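Local coordinates for adenosine deaminase 1 (PDB 3RYS), which probably catalyses the zinc-dependent hydrolytic deamination of adenine to hypoxanthine, a step of purine salvage and nitrogen catabolism, at residues I221-R226 against P248-R253; R255-D258 against H263-P266; T57-F62 against A200-P205. One frame throughout, in Å; residues are numbered along the deposited sequence.

Interaction 1. Residues I221-R226 against P248-R253; sequences IDHGIR and PLSNVR. With ADE (adenine), chain D.
The imidazole of His223 meets Asn251 of helix 248-253 at one end and the bound adenine at the other. From CB the ring starts anti to the carbonyl carbon (chi1 -70°), which carries its far end nearer the helix than CB itself. His223 ND1 lies 3.4 Å from Asn251 OD1, the ring and amide planes being turned 48° apart while the two side chains run past each other in opposite directions. In the ring plane His223 ND1 also meets a water at 2.7 Å, and, as modelled, Asn251 ND2 donates to the same water over 2.7 Å, coupling histidine and amide. His223 CE1 comes within 3.9 Å of Ser250 OG, at the ring edge; that hydroxyl is hydrogen-bonded to the zinc ligand Asp280. In the TIM-barrel fold of the adenosine deaminase family, this segment is the loop leaving the C-terminal end of strand 220-221, where the active site lies. His223 NE2 is 3.0 Å from N6 of adenine, the amino group lost in deamination, and His223 is predicted to matter for catalysis. Ile225 closes on the other part of the amide: its CG2 packs 3.6 Å from Asn251 ND2, and the amide also pairs with His263.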
ATOM      1  N   ILE A 221       0.279 -10.560  -3.817  1.00 15.23           N
ATOM      2  CA  ILE A 221       1.649 -10.250  -3.440  1.00 14.48           C
ATOM      3  C   ILE A 221       1.901  -8.752  -3.542  1.00 16.23           C
ATOM      4  O   ILE A 221       1.526  -8.108  -4.527  1.00 14.61           O
ATOM      5  CB  ILE A 221       2.663 -10.994  -4.334  1.00 15.14           C
ATOM      6  CG1 ILE A 221       2.601 -12.504  -4.079  1.00 13.22           C
ATOM      7  CG2 ILE A 221       4.070 -10.474  -4.094  1.00 15.06           C
ATOM      8  CD1 ILE A 221       3.177 -12.923  -2.750  1.00 12.90           C
ATOM      9  N   ASP A 222       2.537  -8.198  -2.519  1.00 13.45           N
ATOM     10  CA  ASP A 222       2.830  -6.776  -2.502  1.00 12.91           C
ATOM     11  C   ASP A 222       4.263  -6.511  -2.963  1.00 13.07           C
ATOM     12  O   ASP A 222       5.219  -7.060  -2.412  1.00 10.34           O
ATOM     13  CB  ASP A 222       2.539  -6.200  -1.116  1.00 13.00           C
ATOM     14  CG  ASP A 222       1.066  -6.322  -0.741  1.00 14.74           C
ATOM     15  OD1 ASP A 222       0.205  -5.935  -1.562  1.00 13.19           O
ATOM     16  OD2 ASP A 222       0.767  -6.811   0.368  1.00 15.69           O
ATOM     17  N   HIS A 223       4.385  -5.673  -3.991  1.00 13.70           N
ATOM     18  CA  HIS A 223       5.633  -5.476  -4.729  1.00 14.13           C
ATOM     19  C   HIS A 223       5.868  -6.629  -5.718  1.00 15.32           C
ATOM     20  O   HIS A 223       5.394  -6.585  -6.852  1.00 15.25           O
ATOM     21  CB  HIS A 223       6.832  -5.284  -3.790  1.00 12.24           C
ATOM     22  CG  HIS A 223       6.821  -3.978  -3.058  1.00 14.10           C
ATOM     23  ND1 HIS A 223       6.894  -2.762  -3.703  1.00 13.91           N
ATOM     24  CD2 HIS A 223       6.755  -3.696  -1.733  1.00 16.32           C
ATOM     25  CE1 HIS A 223       6.861  -1.788  -2.810  1.00 14.05           C
ATOM     26  NE2 HIS A 223       6.783  -2.327  -1.608  1.00 13.52           N
ATOM     27  N   GLY A 224       6.599  -7.650  -5.285  1.00 15.20           N
ATOM     28  CA  GLY A 224       6.791  -8.847  -6.086  1.00 15.22           C
ATOM     29  C   GLY A 224       7.718  -8.710  -7.283  1.00 15.70           C
ATOM     30  O   GLY A 224       7.823  -9.628  -8.092  1.00 15.46           O
ATOM     31  N   ILE A 225       8.406  -7.579  -7.402  1.00 14.74           N
ATOM     32  CA  ILE A 225       9.229  -7.334  -8.582  1.00 16.34           C
ATOM     33  C   ILE A 225      10.423  -8.283  -8.720  1.00 16.90           C
ATOM     34  O   ILE A 225      10.922  -8.506  -9.828  1.00 16.05           O
ATOM     35  CB  ILE A 225       9.731  -5.881  -8.646  1.00 16.11           C
ATOM     36  CG1 ILE A 225      10.577  -5.556  -7.414  1.00 16.70           C
ATOM     37  CG2 ILE A 225       8.559  -4.914  -8.784  1.00 15.83           C
ATOM     38  CD1 ILE A 225      11.461  -4.334  -7.594  1.00 16.83           C
ATOM     39  N   ARG A 226      10.887  -8.843  -7.606  1.00 16.77           N
ATOM     40  CA  ARG A 226      12.037  -9.743  -7.661  1.00 18.04           C
ATOM     41  C   ARG A 226      11.667 -11.139  -8.157  1.00 18.90           C
ATOM     42  O   ARG A 226      12.524 -12.015  -8.278  1.00 19.69           O
ATOM     43  CB  ARG A 226      12.771  -9.805  -6.322  1.00 15.95           C
ATOM     44  CG  ARG A 226      13.618  -8.574  -6.045  1.00 16.30           C
ATOM     45  CD  ARG A 226      14.625  -8.834  -4.947  1.00 17.49           C
ATOM     46  NE  ARG A 226      15.581  -9.866  -5.332  1.00 19.78           N
ATOM     47  CZ  ARG A 226      16.415 -10.467  -4.488  1.00 19.66           C
ATOM     48  NH1 ARG A 226      16.404 -10.144  -3.202  1.00 17.27           N
ATOM     49  NH2 ARG A 226      17.253 -11.400  -4.929  1.00 18.41           N
ATOM     50  N   PRO A 248       5.877   1.633  -8.526  1.00 14.92           N
ATOM     51  CA  PRO A 248       6.969   2.138  -9.374  1.00 14.70           C
ATOM     52  C   PRO A 248       7.888   3.152  -8.690  1.00 15.15           C
ATOM     53  O   PRO A 248       9.091   2.911  -8.595  1.00 16.54           O
ATOM     54  CB  PRO A 248       6.227   2.783 -10.546  1.00 16.57           C
ATOM     55  CG  PRO A 248       4.915   2.032 -10.607  1.00 14.22           C
ATOM     56  CD  PRO A 248       4.562   1.760  -9.180  1.00 11.82           C
ATOM     57  N   LEU A 249       7.331   4.269  -8.232  1.00 15.20           N
ATOM     58  CA  LEU A 249       8.124   5.304  -7.579  1.00 13.58           C
ATOM     59  C   LEU A 249       8.768   4.801  -6.294  1.00 14.14           C
ATOM     60  O   LEU A 249       9.896   5.171  -5.965  1.00 15.08           O
ATOM     61  CB  LEU A 249       7.264   6.528  -7.278  1.00 13.06           C
ATOM     62  CG  LEU A 249       6.731   7.283  -8.493  1.00 16.07           C
ATOM     63  CD1 LEU A 249       6.016   8.558  -8.052  1.00 13.69           C
ATOM     64  CD2 LEU A 249       7.866   7.593  -9.462  1.00 11.17           C
ATOM     65  N   SER A 250       8.043   3.967  -5.559  1.00 13.07           N
ATOM     66  CA  SER A 250       8.581   3.402  -4.331  1.00 14.76           C
ATOM     67  C   SER A 250       9.895   2.656  -4.610  1.00 15.03           C
ATOM     68  O   SER A 250      10.916   2.901  -3.954  1.00 11.90           O
ATOM     69  CB  SER A 250       7.553   2.479  -3.673  1.00 11.54           C
ATOM     70  OG  SER A 250       8.086   1.875  -2.513  1.00 11.28           O
ATOM     71  N   ASN A 251       9.862   1.763  -5.598  1.00 12.02           N
ATOM     72  CA  ASN A 251      11.024   0.961  -5.956  1.00 12.82           C
ATOM     73  C   ASN A 251      12.217   1.812  -6.387  1.00 15.39           C
ATOM     74  O   ASN A 251      13.371   1.476  -6.101  1.00 13.95           O
ATOM     75  CB  ASN A 251      10.666  -0.043  -7.054  1.00 12.59           C
ATOM     76  CG  ASN A 251       9.562  -0.996  -6.633  1.00 15.32           C
ATOM     77  OD1 ASN A 251       9.343  -1.221  -5.443  1.00 14.49           O
ATOM     78  ND2 ASN A 251       8.863  -1.563  -7.609  1.00 14.41           N
ATOM     79  N   VAL A 252      11.938   2.913  -7.076  1.00 11.86           N
ATOM     80  CA  VAL A 252      12.996   3.808  -7.513  1.00 15.24           C
ATOM     81  C   VAL A 252      13.613   4.542  -6.322  1.00 15.46           C
ATOM     82  O   VAL A 252      14.832   4.545  -6.147  1.00 14.47           O
ATOM     83  CB  VAL A 252      12.501   4.835  -8.561  1.00 12.52           C
ATOM     84  CG1 VAL A 252      13.538   5.925  -8.761  1.00 10.59           C
ATOM     85  CG2 VAL A 252      12.206   4.143  -9.879  1.00 16.78           C
ATOM     86  N   ARG A 253      12.766   5.144  -5.495  1.00 12.78           N
ATOM     87  CA  ARG A 253      13.245   5.957  -4.389  1.00 12.96           C
ATOM     88  C   ARG A 253      13.907   5.133  -3.281  1.00 14.32           C
ATOM     89  O   ARG A 253      14.640   5.673  -2.460  1.00 12.99           O
ATOM     90  CB  ARG A 253      12.113   6.821  -3.831  1.00 14.49           C
ATOM     91  CG  ARG A 253      11.783   8.029  -4.695  1.00 13.05           C
ATOM     92  CD  ARG A 253      12.851   9.113  -4.579  1.00 13.01           C
ATOM     93  NE  ARG A 253      12.969   9.607  -3.209  1.00 19.40           N
ATOM     94  CZ  ARG A 253      12.204  10.562  -2.682  1.00 21.99           C
ATOM     95  NH1 ARG A 253      12.387  10.932  -1.424  1.00 22.29           N
ATOM     96  NH2 ARG A 253      11.257  11.150  -3.406  1.00 17.63           N
TER
HETATM   97  N9  ADE D 345       6.424  -0.358   5.390  1.00 18.84           N
HETATM   98  C8  ADE D 345       5.799   0.679   4.750  1.00 21.89           C
HETATM   99  N7  ADE D 345       5.947   0.675   3.442  1.00 20.30           N
HETATM  100  C5  ADE D 345       6.729  -0.448   3.211  1.00 22.54           C
HETATM  101  C6  ADE D 345       7.246  -1.016   2.026  1.00 23.31           C
HETATM  102  N6  ADE D 345       7.034  -0.494   0.813  1.00 21.81           N
HETATM  103  N1  ADE D 345       7.989  -2.141   2.142  1.00 22.49           N
HETATM  104  C2  ADE D 345       8.198  -2.655   3.362  1.00 22.84           C
HETATM  105  N3  ADE D 345       7.766  -2.215   4.547  1.00 21.82           N
HETATM  106  C4  ADE D 345       7.032  -1.097   4.399  1.00 20.84           C
HETATM  107  O   HOH W   1       6.814  -2.958  -6.419  1.00 14.24           O

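Interaction 2. Residues R255-D258 against H263-P266; sequences RAVD and HPLP
With CG1 anti to the backbone N (chi1 172°), Val257 sets its other methyl, CG2, against His263, whose own first torsion of -157° swings the imidazole round to meet it. The two side chains cross at about a right angle, and Val257 CG2 comes to 3.8 Å from His263 CD2. The same methyl touches Pro264 CD at 4.2 Å, while CG1 lies beside the backbone of His263. Pro264 CD in turn sits over one face of the imidazole, offset toward its rim. The contact closes the short connection between helix 248-253 and helix 265-270. Arg255 ends the earlier helix in a Schellman motif and folds back on Asp258: Arg255 NH1 donates to Asp258 O at 2.9 Å, and Arg255 NH2 forms a salt bridge with Asp258 OD2 at 3.0 Å, through the anti lone pair of that oxygen. His263 ND1 accepts from Leu265 N at 3.0 Å, close to the ring plane, a capping bond at the turn into the next helix. His263 NE2 pairs with the Asn251 amide. With ND1 an acceptor, the hydrogen of a neutral His263 would be expected on NE2, which leaves the oxygen and nitrogen assignment of that amide uncertain at this resolution.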
ATOM      1  N   ARG A 255      15.737   2.528  -4.152  1.00 15.16           N
ATOM      2  CA  ARG A 255      16.904   2.004  -4.863  1.00 15.59           C
ATOM      3  C   ARG A 255      16.802   0.516  -5.220  1.00 13.89           C
ATOM      4  O   ARG A 255      17.794  -0.104  -5.590  1.00 13.91           O
ATOM      5  CB  ARG A 255      18.196   2.287  -4.088  1.00 13.53           C
ATOM      6  CG  ARG A 255      18.279   3.680  -3.483  1.00 15.15           C
ATOM      7  CD  ARG A 255      17.887   4.780  -4.464  1.00 15.90           C
ATOM      8  NE  ARG A 255      18.835   4.940  -5.564  1.00 16.95           N
ATOM      9  CZ  ARG A 255      18.533   4.773  -6.850  1.00 19.39           C
ATOM     10  NH1 ARG A 255      17.302   4.437  -7.208  1.00 21.37           N
ATOM     11  NH2 ARG A 255      19.458   4.945  -7.783  1.00 23.45           N
ATOM     12  N   ALA A 256      15.605  -0.052  -5.116  1.00 15.33           N
ATOM     13  CA  ALA A 256      15.376  -1.411  -5.594  1.00 13.51           C
ATOM     14  C   ALA A 256      15.513  -1.419  -7.108  1.00 16.05           C
ATOM     15  O   ALA A 256      15.931  -2.412  -7.701  1.00 17.98           O
ATOM     16  CB  ALA A 256      13.999  -1.901  -5.184  1.00 14.74           C
ATOM     17  N   VAL A 257      15.150  -0.295  -7.722  1.00 15.05           N
ATOM     18  CA  VAL A 257      15.316  -0.078  -9.155  1.00 16.23           C
ATOM     19  C   VAL A 257      16.094   1.218  -9.353  1.00 17.73           C
ATOM     20  O   VAL A 257      15.796   2.230  -8.715  1.00 18.63           O
ATOM     21  CB  VAL A 257      13.954   0.028  -9.879  1.00 17.41           C
ATOM     22  CG1 VAL A 257      14.152   0.452 -11.321  1.00 16.32           C
ATOM     23  CG2 VAL A 257      13.208  -1.294  -9.813  1.00 15.07           C
ATOM     24  N   ASP A 258      17.093   1.190 -10.226  1.00 18.28           N
ATOM     25  CA  ASP A 258      17.985   2.335 -10.372  1.00 18.25           C
ATOM     26  C   ASP A 258      17.231   3.578 -10.826  1.00 18.47           C
ATOM     27  O   ASP A 258      17.158   4.570 -10.102  1.00 19.57           O
ATOM     28  CB  ASP A 258      19.119   2.016 -11.345  1.00 18.49           C
ATOM     29  CG  ASP A 258      20.126   3.142 -11.454  1.00 24.69           C
ATOM     30  OD1 ASP A 258      20.931   3.132 -12.411  1.00 27.49           O
ATOM     31  OD2 ASP A 258      20.110   4.040 -10.584  1.00 26.74           O
ATOM     32  N   HIS A 263      12.440   0.130 -14.841  1.00 15.61           N
ATOM     33  CA  HIS A 263      11.449  -0.651 -14.104  1.00 15.45           C
ATOM     34  C   HIS A 263      10.834  -1.784 -14.928  1.00 17.71           C
ATOM     35  O   HIS A 263      10.490  -1.592 -16.093  1.00 19.70           O
ATOM     36  CB  HIS A 263      10.353   0.243 -13.537  1.00 12.56           C
ATOM     37  CG  HIS A 263       9.652  -0.353 -12.360  1.00 14.57           C
ATOM     38  ND1 HIS A 263       8.702  -1.345 -12.483  1.00 13.74           N
ATOM     39  CD2 HIS A 263       9.774  -0.111 -11.033  1.00 15.15           C
ATOM     40  CE1 HIS A 263       8.267  -1.683 -11.283  1.00 14.20           C
ATOM     41  NE2 HIS A 263       8.901  -0.949 -10.386  1.00 11.54           N
ATOM     42  N   PRO A 264      10.689  -2.969 -14.311  1.00 18.86           N
ATOM     43  CA  PRO A 264      10.182  -4.189 -14.956  1.00 18.64           C
ATOM     44  C   PRO A 264       8.697  -4.141 -15.281  1.00 17.90           C
ATOM     45  O   PRO A 264       8.224  -5.013 -16.000  1.00 22.52           O
ATOM     46  CB  PRO A 264      10.411  -5.273 -13.896  1.00 18.54           C
ATOM     47  CG  PRO A 264      11.354  -4.676 -12.900  1.00 20.14           C
ATOM     48  CD  PRO A 264      11.082  -3.215 -12.914  1.00 19.11           C
ATOM     49  N   LEU A 265       7.975  -3.155 -14.760  1.00 18.85           N
ATOM     50  CA  LEU A 265       6.522  -3.110 -14.937  1.00 17.87           C
ATOM     51  C   LEU A 265       6.040  -3.387 -16.368  1.00 17.30           C
ATOM     52  O   LEU A 265       5.152  -4.213 -16.571  1.00 18.61           O
ATOM     53  CB  LEU A 265       5.937  -1.792 -14.428  1.00 15.18           C
ATOM     54  CG  LEU A 265       4.413  -1.809 -14.512  1.00 14.33           C
ATOM     55  CD1 LEU A 265       3.866  -2.861 -13.569  1.00 13.99           C
ATOM     56  CD2 LEU A 265       3.818  -0.444 -14.210  1.00 14.27           C
ATOM     57  N   PRO A 266       6.617  -2.693 -17.366  1.00 20.95           N
ATOM     58  CA  PRO A 266       6.183  -2.928 -18.748  1.00 18.67           C
ATOM     59  C   PRO A 266       6.316  -4.398 -19.137  1.00 17.37           C
ATOM     60  O   PRO A 266       5.381  -4.976 -19.684  1.00 18.40           O
ATOM     61  CB  PRO A 266       7.158  -2.082 -19.574  1.00 13.49           C
ATOM     62  CG  PRO A 266       7.658  -1.043 -18.641  1.00 15.80           C
ATOM     63  CD  PRO A 266       7.680  -1.672 -17.281  1.00 18.42           C
TER

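Interaction 3. Residues T57-F62 against A200-P205; sequences TDLQSF and AGEEGP. With ADE (adenine), chain D.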
ATOM      1  N   THR A  57      18.410   5.108   0.848  1.00 18.98           N
ATOM      2  CA  THR A  57      19.494   4.273   0.352  1.00 18.39           C
ATOM      3  C   THR A  57      19.021   2.841   0.152  1.00 20.42           C
ATOM      4  O   THR A  57      19.560   2.102  -0.672  1.00 18.78           O
ATOM      5  CB  THR A  57      20.657   4.264   1.353  1.00 22.20           C
ATOM      6  OG1 THR A  57      20.913   5.603   1.791  1.00 26.10           O
ATOM      7  CG2 THR A  57      21.912   3.691   0.717  1.00 22.34           C
ATOM      8  N   ASP A  58      18.016   2.461   0.935  1.00 24.07           N
ATOM      9  CA  ASP A  58      17.431   1.123   0.900  1.00 19.56           C
ATOM     10  C   ASP A  58      16.135   1.156   1.700  1.00 18.88           C
ATOM     11  O   ASP A  58      15.747   2.211   2.202  1.00 18.49           O
ATOM     12  CB  ASP A  58      18.402   0.072   1.462  1.00 18.07           C
ATOM     13  CG  ASP A  58      18.860   0.377   2.889  1.00 21.62           C
ATOM     14  OD1 ASP A  58      18.460   1.415   3.459  1.00 21.34           O
ATOM     15  OD2 ASP A  58      19.628  -0.434   3.448  1.00 23.37           O
ATOM     16  N   LEU A  59      15.466   0.014   1.821  1.00 17.19           N
ATOM     17  CA  LEU A  59      14.205  -0.036   2.554  1.00 16.90           C
ATOM     18  C   LEU A  59      14.374   0.474   3.980  1.00 19.22           C
ATOM     19  O   LEU A  59      13.541   1.229   4.483  1.00 18.85           O
ATOM     20  CB  LEU A  59      13.634  -1.455   2.580  1.00 16.72           C
ATOM     21  CG  LEU A  59      12.321  -1.611   3.354  1.00 17.41           C
ATOM     22  CD1 LEU A  59      11.237  -0.717   2.767  1.00 15.60           C
ATOM     23  CD2 LEU A  59      11.862  -3.063   3.378  1.00 18.71           C
ATOM     24  N   GLN A  60      15.461   0.057   4.621  1.00 20.60           N
ATOM     25  CA  GLN A  60      15.678   0.351   6.032  1.00 17.75           C
ATOM     26  C   GLN A  60      15.785   1.849   6.314  1.00 18.63           C
ATOM     27  O   GLN A  60      15.132   2.362   7.224  1.00 19.22           O
ATOM     28  CB  GLN A  60      16.916  -0.386   6.550  1.00 15.73           C
ATOM     29  CG  GLN A  60      17.051  -0.362   8.064  1.00 15.67           C
ATOM     30  CD  GLN A  60      15.798  -0.859   8.776  1.00 21.89           C
ATOM     31  OE1 GLN A  60      15.366  -1.996   8.585  1.00 19.64           O
ATOM     32  NE2 GLN A  60      15.216  -0.002   9.607  1.00 26.26           N
ATOM     33  N   SER A  61      16.604   2.548   5.533  1.00 18.59           N
ATOM     34  CA  SER A  61      16.784   3.982   5.721  1.00 17.22           C
ATOM     35  C   SER A  61      15.434   4.688   5.674  1.00 19.50           C
ATOM     36  O   SER A  61      15.209   5.669   6.386  1.00 19.61           O
ATOM     37  CB  SER A  61      17.726   4.562   4.662  1.00 17.97           C
ATOM     38  OG  SER A  61      17.130   4.558   3.376  1.00 19.73           O
ATOM     39  N   PHE A  62      14.537   4.178   4.836  1.00 16.08           N
ATOM     40  CA  PHE A  62      13.198   4.734   4.720  1.00 16.76           C
ATOM     41  C   PHE A  62      12.365   4.436   5.958  1.00 17.63           C
ATOM     42  O   PHE A  62      11.796   5.342   6.561  1.00 18.33           O
ATOM     43  CB  PHE A  62      12.492   4.190   3.483  1.00 15.89           C
ATOM     44  CG  PHE A  62      10.997   4.170   3.604  1.00 19.27           C
ATOM     45  CD1 PHE A  62      10.262   5.348   3.528  1.00 20.75           C
ATOM     46  CD2 PHE A  62      10.322   2.974   3.798  1.00 16.50           C
ATOM     47  CE1 PHE A  62       8.879   5.335   3.640  1.00 16.62           C
ATOM     48  CE2 PHE A  62       8.943   2.953   3.915  1.00 19.19           C
ATOM     49  CZ  PHE A  62       8.218   4.137   3.836  1.00 17.96           C
ATOM     50  N   ALA A 200       6.350  -9.111  -0.511  1.00 11.75           N
ATOM     51  CA  ALA A 200       7.293 -10.131  -0.957  1.00 12.71           C
ATOM     52  C   ALA A 200       7.980  -9.732  -2.260  1.00 13.47           C
ATOM     53  O   ALA A 200       7.340  -9.252  -3.194  1.00 13.36           O
ATOM     54  CB  ALA A 200       6.591 -11.479  -1.113  1.00 11.48           C
ATOM     55  N   GLY A 201       9.291  -9.931  -2.316  1.00 14.23           N
ATOM     56  CA  GLY A 201      10.033  -9.694  -3.537  1.00 16.63           C
ATOM     57  C   GLY A 201      10.382  -8.237  -3.770  1.00 16.15           C
ATOM     58  O   GLY A 201      10.678  -7.834  -4.894  1.00 17.07           O
ATOM     59  N   GLU A 202      10.341  -7.440  -2.709  1.00 14.61           N
ATOM     60  CA  GLU A 202      10.774  -6.055  -2.796  1.00 15.94           C
ATOM     61  C   GLU A 202      12.293  -6.026  -2.731  1.00 15.95           C
ATOM     62  O   GLU A 202      12.964  -5.697  -3.710  1.00 18.97           O
ATOM     63  CB  GLU A 202      10.177  -5.237  -1.656  1.00 14.26           C
ATOM     64  CG  GLU A 202      10.380  -3.747  -1.794  1.00 12.41           C
ATOM     65  CD  GLU A 202       9.751  -2.985  -0.656  1.00 14.60           C
ATOM     66  OE1 GLU A 202       9.172  -3.637   0.234  1.00 16.15           O
ATOM     67  OE2 GLU A 202       9.827  -1.740  -0.649  1.00 14.06           O
ATOM     68  N   GLU A 203      12.825  -6.378  -1.565  1.00 14.56           N
ATOM     69  CA  GLU A 203      14.258  -6.572  -1.393  1.00 15.94           C
ATOM     70  C   GLU A 203      14.522  -8.048  -1.119  1.00 18.19           C
ATOM     71  O   GLU A 203      15.645  -8.528  -1.269  1.00 18.07           O
ATOM     72  CB  GLU A 203      14.796  -5.706  -0.249  1.00 13.49           C
ATOM     73  CG  GLU A 203      14.942  -4.233  -0.604  1.00 14.20           C
ATOM     74  CD  GLU A 203      15.678  -3.435   0.458  1.00 20.44           C
ATOM     75  OE1 GLU A 203      15.854  -3.954   1.579  1.00 21.28           O
ATOM     76  OE2 GLU A 203      16.081  -2.286   0.173  1.00 21.87           O
ATOM     77  N   GLY A 204      13.472  -8.760  -0.712  1.00 17.14           N
ATOM     78  CA  GLY A 204      13.539 -10.197  -0.523  1.00 17.46           C
ATOM     79  C   GLY A 204      13.519 -10.933  -1.853  1.00 19.71           C
ATOM     80  O   GLY A 204      13.007 -10.412  -2.847  1.00 17.00           O
ATOM     81  N   PRO A 205      14.078 -12.151  -1.877  1.00 16.84           N
ATOM     82  CA  PRO A 205      14.248 -12.940  -3.101  1.00 15.37           C
ATOM     83  C   PRO A 205      12.938 -13.549  -3.573  1.00 15.30           C
ATOM     84  O   PRO A 205      11.974 -13.619  -2.810  1.00 12.73           O
ATOM     85  CB  PRO A 205      15.194 -14.071  -2.671  1.00 14.29           C
ATOM     86  CG  PRO A 205      15.599 -13.770  -1.268  1.00 19.88           C
ATOM     87  CD  PRO A 205      14.554 -12.875  -0.693  1.00 16.75           C
TER
HETATM   88  N9  ADE D 345       6.424  -0.358   5.390  1.00 18.84           N
HETATM   89  C8  ADE D 345       5.799   0.679   4.750  1.00 21.89           C
HETATM   90  N7  ADE D 345       5.947   0.675   3.442  1.00 20.30           N
HETATM   91  C5  ADE D 345       6.729  -0.448   3.211  1.00 22.54           C
HETATM   92  C6  ADE D 345       7.246  -1.016   2.026  1.00 23.31           C
HETATM   93  N6  ADE D 345       7.034  -0.494   0.813  1.00 21.81           N
HETATM   94  N1  ADE D 345       7.989  -2.141   2.142  1.00 22.49           N
HETATM   95  C2  ADE D 345       8.198  -2.655   3.362  1.00 22.84           C
HETATM   96  N3  ADE D 345       7.766  -2.215   4.547  1.00 21.82           N
HETATM   97  C4  ADE D 345       7.032  -1.097   4.399  1.00 20.84           C
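Leu59 lays its CB against the carboxylate of Glu203, 3.5 Å from OE1, at the start of helix 59-69, where that helix meets the loop after strand 195-200 at the mouth of the TIM-barrel active site. Leu59 N donates to Glu203 OE2 over 2.9 Å at a nearly straight 161°, although the oxygen is met from above the carboxylate plane, 42° out of it. Asp58 is the N-cap, its OD1 accepting from Ser61 N at 3.0 Å, so two carboxylates serve amides of the first helical turn, a place where the helix dipole would be expected to suit negative charge. An alanine in place of Glu203 would leave the Leu59 amide without this acceptor and is likely to weaken the hold of the loop on the helix start. Deeper in, the leucine chain, with CG anti to the backbone N (chi1 179°), puts Leu59 CD1 3.8 Å from Glu202 OE2 and against the adenine, while the edge of the Phe62 ring approaches the base at N7. Glu202, predicted to be the proton donor, reaches the ligand through a fully extended chain, and its OE1 stands 2.7 Å from adenine N1.

How the interactions relate
From the N terminus, residues 57-62 begin helix 59-69 and wait 137 residues for their partner, so interaction 3 closes a long loop through the strands up to 195-200. Interaction 1 opens after it and spans strand 244-246, joining the loop after strand 220-221 to helix 248-253; interaction 2 then closes a short loop before helix 265-270. The three are in series, none nested or crossing. Probable hydrogen bonds join them: Arg226 to the backbone of 200-205, and the backbone of Asn251 to that of Val257. Interactions 1 and 3 both touch adenine, while interaction 2 backs the helix of interaction 1 from outside the pocket.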